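Local coordinates for protein elongation factor G (Thermus thermophilus, PDB 2DY1) that binds GTP together with a magnesium ion and probably works as a GTPase in the elongation stage of protein synthesis, at residues P162-G166 / K179-Y183; K168-L172 / S254-G260. One frame throughout, in Å; residues are numbered along the deposited sequence.

Contact 1: residues P162-G166 / K179-Y183; sequences PLYEG and KAYRY
Leu163 starts the contact, sending its CD2 methyl across to the strand 179-183. With CG anti to the backbone N (chi1 178°), the side chain extends toward that strand, and CD2 comes to rest 3.7 Å from the carbonyl oxygen of Tyr181. The same methyl lies 4.3 Å from Ala180 CB and 4.0 Å from Arg182 CB, so it sits among three consecutive residues, with Pro194 and Ala191 also against the leucine. Two residues further on, Glu165 makes the polar half of the contact. Its extended chain meets Arg182 at about a right angle, and the guanidinium grips the carboxylate side-on. Arg182 NE donates to Glu165 OE2 at 2.8 Å, and Arg182 NH2 donates, also at 2.8 Å, to Glu165 OE1, which accepts through its syn lone pair. Both bonds are nearly straight and the two flat groups are only 8° from coplanar, which fixes the rotation of the carboxylate. The third nitrogen, Arg182 NH1, is in a salt bridge with Glu184, so one arginine is shared by two acids. A leucine in place of Arg182 would probably leave the carboxylate of Glu165 without its mate and free to turn, and would take a partner from Glu184 as well. The two strands, inclined at 58°, are not direct neighbours: strand 168-174 runs between them, and its Val170 touches both Leu163 and Glu165. Strands 156-165, 168-174 and 179-184 follow one another in the chain and pair antiparallel in that order, a beta meander of the GTP-binding domain, and here side chains meet over its middle strand.

Contact 2: residues K168-L172 / S254-G260; sequences KWVGL and SGEREIG. With GTP (guanosine-5'-triphosphate), chain C.
Ile259 and Trp169 come at each other from opposite directions, joining strand 168-172 to the guanine-binding loop, whose Ser254 and Glu256 occupy the place of the G5 motif of P-loop GTPases. At the root of the side chain, Ile259 CB already lies 4.0 Å from Trp169 CZ2. The CG2 branch packs closer, 3.5 Å from the same CZ2, and also meets Gly171 CA and the CD2 methyl of Leu172. On the other branch, CG1 stands anti to the carbonyl carbon (chi1 -70°) and the chain runs on extended, which sets CD1 over the indole. This methyl makes a CH-pi contact 3.7 Å from the centroid of the six-membered ring, only 5° off its normal. Ser254 approaches the same ring differently, with CB at the edge, 3.6 Å from Trp169 CH2.

From that buried position Ser254 OG donates to GTP O6 at 2.6 Å, while it accepts from Arg257 N at 3.0 Å in an ST motif. The tryptophan is thus a second-shell residue behind the serine that reads the base. Two residues after Ser254, Glu256 OE1 accepts from the ribose O2' of GTP. The loop closes on itself through a G1 bulge, Glu258 and Ile259 both facing Ser254. Arg257 lies close to Lys168 despite the like charge, and a water links the two segments, donating to Trp169 O at 2.9 Å and accepting from Arg257 NH2 at the same distance.

How the contacts relate
The two contacts have centres 9 Å apart and share the mixed sheet of the GTP-binding domain. Along the chain their segments alternate: 162-166, 168-172, 179-183 and finally 254-260, more than eighty residues beyond strand 168-172. That strand is common to both contacts, since it lies between the two strands of contact 1 and itself carries one side of contact 2. Probable backbone hydrogen bonds from Tyr183 N to Val170 O and from Tyr181 N to Leu172 O tie it to 179-183, and the ring of Tyr183 packs on the backbone at Glu258 and Gly260. The outer meander is therefore built directly against the loop that holds guanine.

Contact 1: residues P162-G166 / K179-Y183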
loop_
_atom_site.group_PDB
_atom_site.type_symbol
_atom_site.label_atom_id
_atom_site.label_comp_id
_atom_site.label_asym_id
_atom_site.label_seq_id
_atom_site.Cartn_x
_atom_site.Cartn_y
_atom_site.Cartn_z
ATOM N N PRO A 162 -16.814 25.818 16.765
ATOM C CA PRO A 162 -16.099 27.007 16.305
ATOM C C PRO A 162 -16.543 28.326 16.903
ATOM O O PRO A 162 -17.745 28.553 17.124
ATOM C CB PRO A 162 -16.312 26.980 14.796
ATOM C CG PRO A 162 -17.654 26.299 14.647
ATOM C CD PRO A 162 -17.699 25.255 15.735
ATOM N N LEU A 163 -15.567 29.185 17.193
ATOM C CA LEU A 163 -15.890 30.527 17.665
ATOM C C LEU A 163 -15.801 31.445 16.458
ATOM O O LEU A 163 -14.780 31.498 15.780
ATOM C CB LEU A 163 -14.908 30.998 18.742
ATOM C CG LEU A 163 -15.176 32.414 19.246
ATOM C CD1 LEU A 163 -16.508 32.405 20.002
ATOM C CD2 LEU A 163 -14.053 32.871 20.183
ATOM N N TYR A 164 -16.894 32.146 16.159
ATOM C CA TYR A 164 -16.916 33.075 15.038
ATOM C C TYR A 164 -17.082 34.507 15.509
ATOM O O TYR A 164 -17.674 34.765 16.561
ATOM C CB TYR A 164 -18.096 32.791 14.108
ATOM C CG TYR A 164 -17.975 31.532 13.289
ATOM C CD1 TYR A 164 -17.245 31.523 12.098
ATOM C CD2 TYR A 164 -18.592 30.356 13.695
ATOM C CE1 TYR A 164 -17.139 30.355 11.330
ATOM C CE2 TYR A 164 -18.498 29.201 12.937
ATOM C CZ TYR A 164 -17.777 29.200 11.761
ATOM O OH TYR A 164 -17.712 28.046 10.993
ATOM N N GLU A 165 -16.562 35.432 14.713
ATOM C CA GLU A 165 -16.723 36.861 14.972
ATOM C C GLU A 165 -17.083 37.429 13.609
ATOM O O GLU A 165 -16.290 37.389 12.670
ATOM C CB GLU A 165 -15.431 37.486 15.519
ATOM C CG GLU A 165 -15.186 37.145 16.975
ATOM C CD GLU A 165 -13.857 37.665 17.496
ATOM O OE1 GLU A 165 -13.112 38.270 16.697
ATOM O OE2 GLU A 165 -13.568 37.452 18.697
ATOM N N GLY A 166 -18.317 37.908 13.490
ATOM C CA GLY A 166 -18.763 38.471 12.229
ATOM C C GLY A 166 -18.524 37.566 11.034
ATOM O O GLY A 166 -18.064 38.022 9.983
ATOM N N LYS A 179 -16.211 27.356 27.868
ATOM C CA LYS A 179 -15.295 28.472 27.776
ATOM C C LYS A 179 -14.893 28.617 26.328
ATOM O O LYS A 179 -14.947 27.653 25.564
ATOM C CB LYS A 179 -14.068 28.240 28.659
ATOM C CG LYS A 179 -14.396 28.265 30.152
ATOM C CD LYS A 179 -13.147 28.283 31.004
ATOM C CE LYS A 179 -13.507 28.261 32.485
ATOM N NZ LYS A 179 -12.296 28.193 33.350
ATOM N N ALA A 180 -14.514 29.827 25.949
ATOM C CA ALA A 180 -14.136 30.082 24.575
ATOM C C ALA A 180 -12.773 30.764 24.524
ATOM O O ALA A 180 -12.353 31.429 25.482
ATOM C CB ALA A 180 -15.188 30.957 23.902
ATOM N N TYR A 181 -12.101 30.605 23.389
ATOM C CA TYR A 181 -10.777 31.172 23.195
ATOM C C TYR A 181 -10.635 31.690 21.782
ATOM O O TYR A 181 -10.981 30.990 20.833
ATOM C CB TYR A 181 -9.711 30.097 23.427
ATOM C CG TYR A 181 -9.850 29.431 24.774
ATOM C CD1 TYR A 181 -10.700 28.344 24.947
ATOM C CD2 TYR A 181 -9.213 29.963 25.896
ATOM C CE1 TYR A 181 -10.922 27.797 26.218
ATOM C CE2 TYR A 181 -9.430 29.432 27.170
ATOM C CZ TYR A 181 -10.281 28.354 27.322
ATOM O OH TYR A 181 -10.477 27.836 28.583
ATOM N N ARG A 182 -10.117 32.901 21.641
ATOM C CA ARG A 182 -9.921 33.462 20.313
ATOM C C ARG A 182 -8.431 33.565 20.042
ATOM O O ARG A 182 -7.626 33.680 20.970
ATOM C CB ARG A 182 -10.580 34.846 20.199
ATOM C CG ARG A 182 -9.879 35.947 20.949
ATOM C CD ARG A 182 -10.648 37.279 20.834
ATOM N NE ARG A 182 -10.933 37.703 19.463
ATOM C CZ ARG A 182 -10.077 38.337 18.662
ATOM N NH1 ARG A 182 -8.848 38.637 19.077
ATOM N NH2 ARG A 182 -10.455 38.671 17.439
ATOM N N TYR A 183 -8.070 33.524 18.769
ATOM C CA TYR A 183 -6.680 33.602 18.363
ATOM C C TYR A 183 -6.387 34.786 17.468
ATOM O O TYR A 183 -7.186 35.152 16.612
ATOM C CB TYR A 183 -6.284 32.326 17.604
ATOM C CG TYR A 183 -6.273 31.107 18.463
ATOM C CD1 TYR A 183 -7.462 30.506 18.880
ATOM C CD2 TYR A 183 -5.064 30.568 18.905
ATOM C CE1 TYR A 183 -7.444 29.395 19.718
ATOM C CE2 TYR A 183 -5.041 29.470 19.736
ATOM C CZ TYR A 183 -6.224 28.887 20.137
ATOM O OH TYR A 183 -6.188 27.778 20.938
#

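Contact 2: residues K168-L172 / S254-G260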
loop_
_atom_site.group_PDB
_atom_site.type_symbol
_atom_site.label_atom_id
_atom_site.label_comp_id
_atom_site.label_asym_id
_atom_site.label_seq_id
_atom_site.Cartn_x
_atom_site.Cartn_y
_atom_site.Cartn_z
ATOM N N LYS A 168 -16.271 35.305 10.640
ATOM C CA LYS A 168 -14.898 34.840 10.524
ATOM C C LYS A 168 -14.557 33.858 11.644
ATOM O O LYS A 168 -14.826 34.135 12.817
ATOM C CB LYS A 168 -13.953 36.036 10.597
ATOM C CG LYS A 168 -12.473 35.684 10.563
ATOM C CD LYS A 168 -11.635 36.935 10.721
ATOM C CE LYS A 168 -10.148 36.638 10.696
ATOM N NZ LYS A 168 -9.364 37.862 11.029
ATOM N N TRP A 169 -13.970 32.721 11.283
ATOM C CA TRP A 169 -13.578 31.722 12.293
ATOM C C TRP A 169 -12.331 32.247 12.994
ATOM O O TRP A 169 -11.304 32.473 12.349
ATOM C CB TRP A 169 -13.270 30.394 11.619
ATOM C CG TRP A 169 -12.728 29.366 12.569
ATOM C CD1 TRP A 169 -13.226 29.046 13.809
ATOM C CD2 TRP A 169 -11.620 28.497 12.341
ATOM N NE1 TRP A 169 -12.494 28.023 14.362
ATOM C CE2 TRP A 169 -11.502 27.666 13.483
ATOM C CE3 TRP A 169 -10.712 28.336 11.282
ATOM C CZ2 TRP A 169 -10.517 26.685 13.597
ATOM C CZ3 TRP A 169 -9.723 27.359 11.399
ATOM C CH2 TRP A 169 -9.639 26.547 12.551
ATOM N N VAL A 170 -12.418 32.434 14.306
ATOM C CA VAL A 170 -11.311 32.977 15.092
ATOM C C VAL A 170 -10.893 32.136 16.277
ATOM O O VAL A 170 -9.902 32.455 16.930
ATOM C CB VAL A 170 -11.642 34.389 15.655
ATOM C CG1 VAL A 170 -11.953 35.340 14.509
ATOM C CG2 VAL A 170 -12.836 34.318 16.633
ATOM N N GLY A 171 -11.626 31.068 16.567
ATOM C CA GLY A 171 -11.258 30.297 17.733
ATOM C C GLY A 171 -12.093 29.077 18.033
ATOM O O GLY A 171 -12.763 28.516 17.164
ATOM N N LEU A 172 -12.053 28.697 19.308
ATOM C CA LEU A 172 -12.717 27.499 19.779
ATOM C C LEU A 172 -13.601 27.717 20.981
ATOM O O LEU A 172 -13.323 28.569 21.828
ATOM C CB LEU A 172 -11.665 26.467 20.236
ATOM C CG LEU A 172 -10.541 26.032 19.305
ATOM C CD1 LEU A 172 -9.701 24.964 19.991
ATOM C CD2 LEU A 172 -11.156 25.492 18.023
ATOM N N SER A 254 -6.213 24.263 13.083
ATOM C CA SER A 254 -5.658 24.580 11.771
ATOM C C SER A 254 -4.215 25.036 11.960
ATOM O O SER A 254 -3.939 25.941 12.737
ATOM C CB SER A 254 -6.433 25.708 11.101
ATOM O OG SER A 254 -5.684 26.227 10.009
ATOM N N GLY A 255 -3.287 24.390 11.255
ATOM C CA GLY A 255 -1.907 24.825 11.383
ATOM C C GLY A 255 -1.657 26.072 10.547
ATOM O O GLY A 255 -0.733 26.824 10.815
ATOM N N GLU A 256 -2.528 26.311 9.565
ATOM C CA GLU A 256 -2.380 27.465 8.666
ATOM C C GLU A 256 -2.839 28.738 9.373
ATOM O O GLU A 256 -2.176 29.760 9.304
ATOM C CB GLU A 256 -3.206 27.229 7.405
ATOM C CG GLU A 256 -2.956 28.201 6.273
ATOM C CD GLU A 256 -1.644 27.931 5.575
ATOM O OE1 GLU A 256 -1.328 26.737 5.357
ATOM O OE2 GLU A 256 -0.937 28.907 5.240
ATOM N N ARG A 257 -3.966 28.661 10.076
ATOM C CA ARG A 257 -4.490 29.815 10.815
ATOM C C ARG A 257 -3.939 29.861 12.247
ATOM O O ARG A 257 -4.203 30.808 12.986
ATOM C CB ARG A 257 -6.025 29.742 10.889
ATOM C CG ARG A 257 -6.754 29.697 9.566
ATOM C CD ARG A 257 -6.549 30.990 8.810
ATOM N NE ARG A 257 -6.962 32.127 9.618
ATOM C CZ ARG A 257 -6.628 33.389 9.364
ATOM N NH1 ARG A 257 -5.868 33.680 8.315
ATOM N NH2 ARG A 257 -7.049 34.362 10.164
ATOM N N GLU A 258 -3.164 28.843 12.628
ATOM C CA GLU A 258 -2.613 28.717 13.971
ATOM C C GLU A 258 -3.705 28.847 15.030
ATOM O O GLU A 258 -3.589 29.631 15.968
ATOM C CB GLU A 258 -1.495 29.736 14.233
ATOM C CG GLU A 258 -0.168 29.324 13.580
ATOM C CD GLU A 258 0.580 28.208 14.325
ATOM O OE1 GLU A 258 0.005 27.539 15.245
ATOM O OE2 GLU A 258 1.768 28.009 13.962
ATOM N N ILE A 259 -4.763 28.068 14.850
ATOM C CA ILE A 259 -5.876 28.036 15.794
ATOM C C ILE A 259 -5.985 26.640 16.411
ATOM O O ILE A 259 -6.019 25.639 15.690
ATOM C CB ILE A 259 -7.216 28.366 15.087
ATOM C CG1 ILE A 259 -7.245 29.847 14.689
ATOM C CG2 ILE A 259 -8.405 28.021 16.012
ATOM C CD1 ILE A 259 -8.475 30.218 13.827
ATOM N N GLY A 260 -6.005 26.576 17.745
ATOM C CA GLY A 260 -6.190 25.306 18.447
ATOM C C GLY A 260 -5.078 24.283 18.406
ATOM O O GLY A 260 -5.316 23.122 18.700
HETATM P PG GTP C . -0.697 15.052 2.023
HETATM O O1G GTP C . -0.415 15.264 0.456
HETATM O O2G GTP C . 0.698 14.822 2.782
HETATM O O3G GTP C . -1.669 13.970 2.296
HETATM O O3B GTP C . -1.260 16.496 2.462
HETATM P PB GTP C . -1.373 17.015 3.976
HETATM O O1B GTP C . -2.561 16.391 4.604
HETATM O O2B GTP C . -0.067 16.851 4.659
HETATM O O3A GTP C . -1.759 18.557 3.758
HETATM P PA GTP C . -0.695 19.756 3.727
HETATM O O1A GTP C . -0.282 20.070 5.113
HETATM O O2A GTP C . 0.353 19.439 2.728
HETATM O "O5'" GTP C . -1.577 20.992 3.198
HETATM C "C5'" GTP C . -1.956 21.022 1.822
HETATM C "C4'" GTP C . -2.449 22.419 1.450
HETATM O "O4'" GTP C . -3.469 22.761 2.403
HETATM C "C3'" GTP C . -1.321 23.436 1.637
HETATM O "O3'" GTP C . -1.495 24.505 0.703
HETATM C "C2'" GTP C . -1.553 23.936 3.062
HETATM O "O2'" GTP C . -1.065 25.276 3.180
HETATM C "C1'" GTP C . -3.080 23.980 3.054
HETATM N N9 GTP C . -3.666 24.010 4.413
HETATM C C8 GTP C . -3.415 23.146 5.395
HETATM N N7 GTP C . -4.218 23.397 6.427
HETATM C C5 GTP C . -4.984 24.435 6.106
HETATM C C6 GTP C . -5.987 25.131 6.773
HETATM O O6 GTP C . -6.374 24.796 7.892
HETATM N N1 GTP C . -6.589 26.219 6.127
HETATM C C2 GTP C . -6.182 26.580 4.837
HETATM N N2 GTP C . -6.753 27.609 4.219
HETATM N N3 GTP C . -5.214 25.880 4.224
HETATM C C4 GTP C . -4.625 24.836 4.824
HETATM O O HOH W 1 -8.820 33.976 12.403
#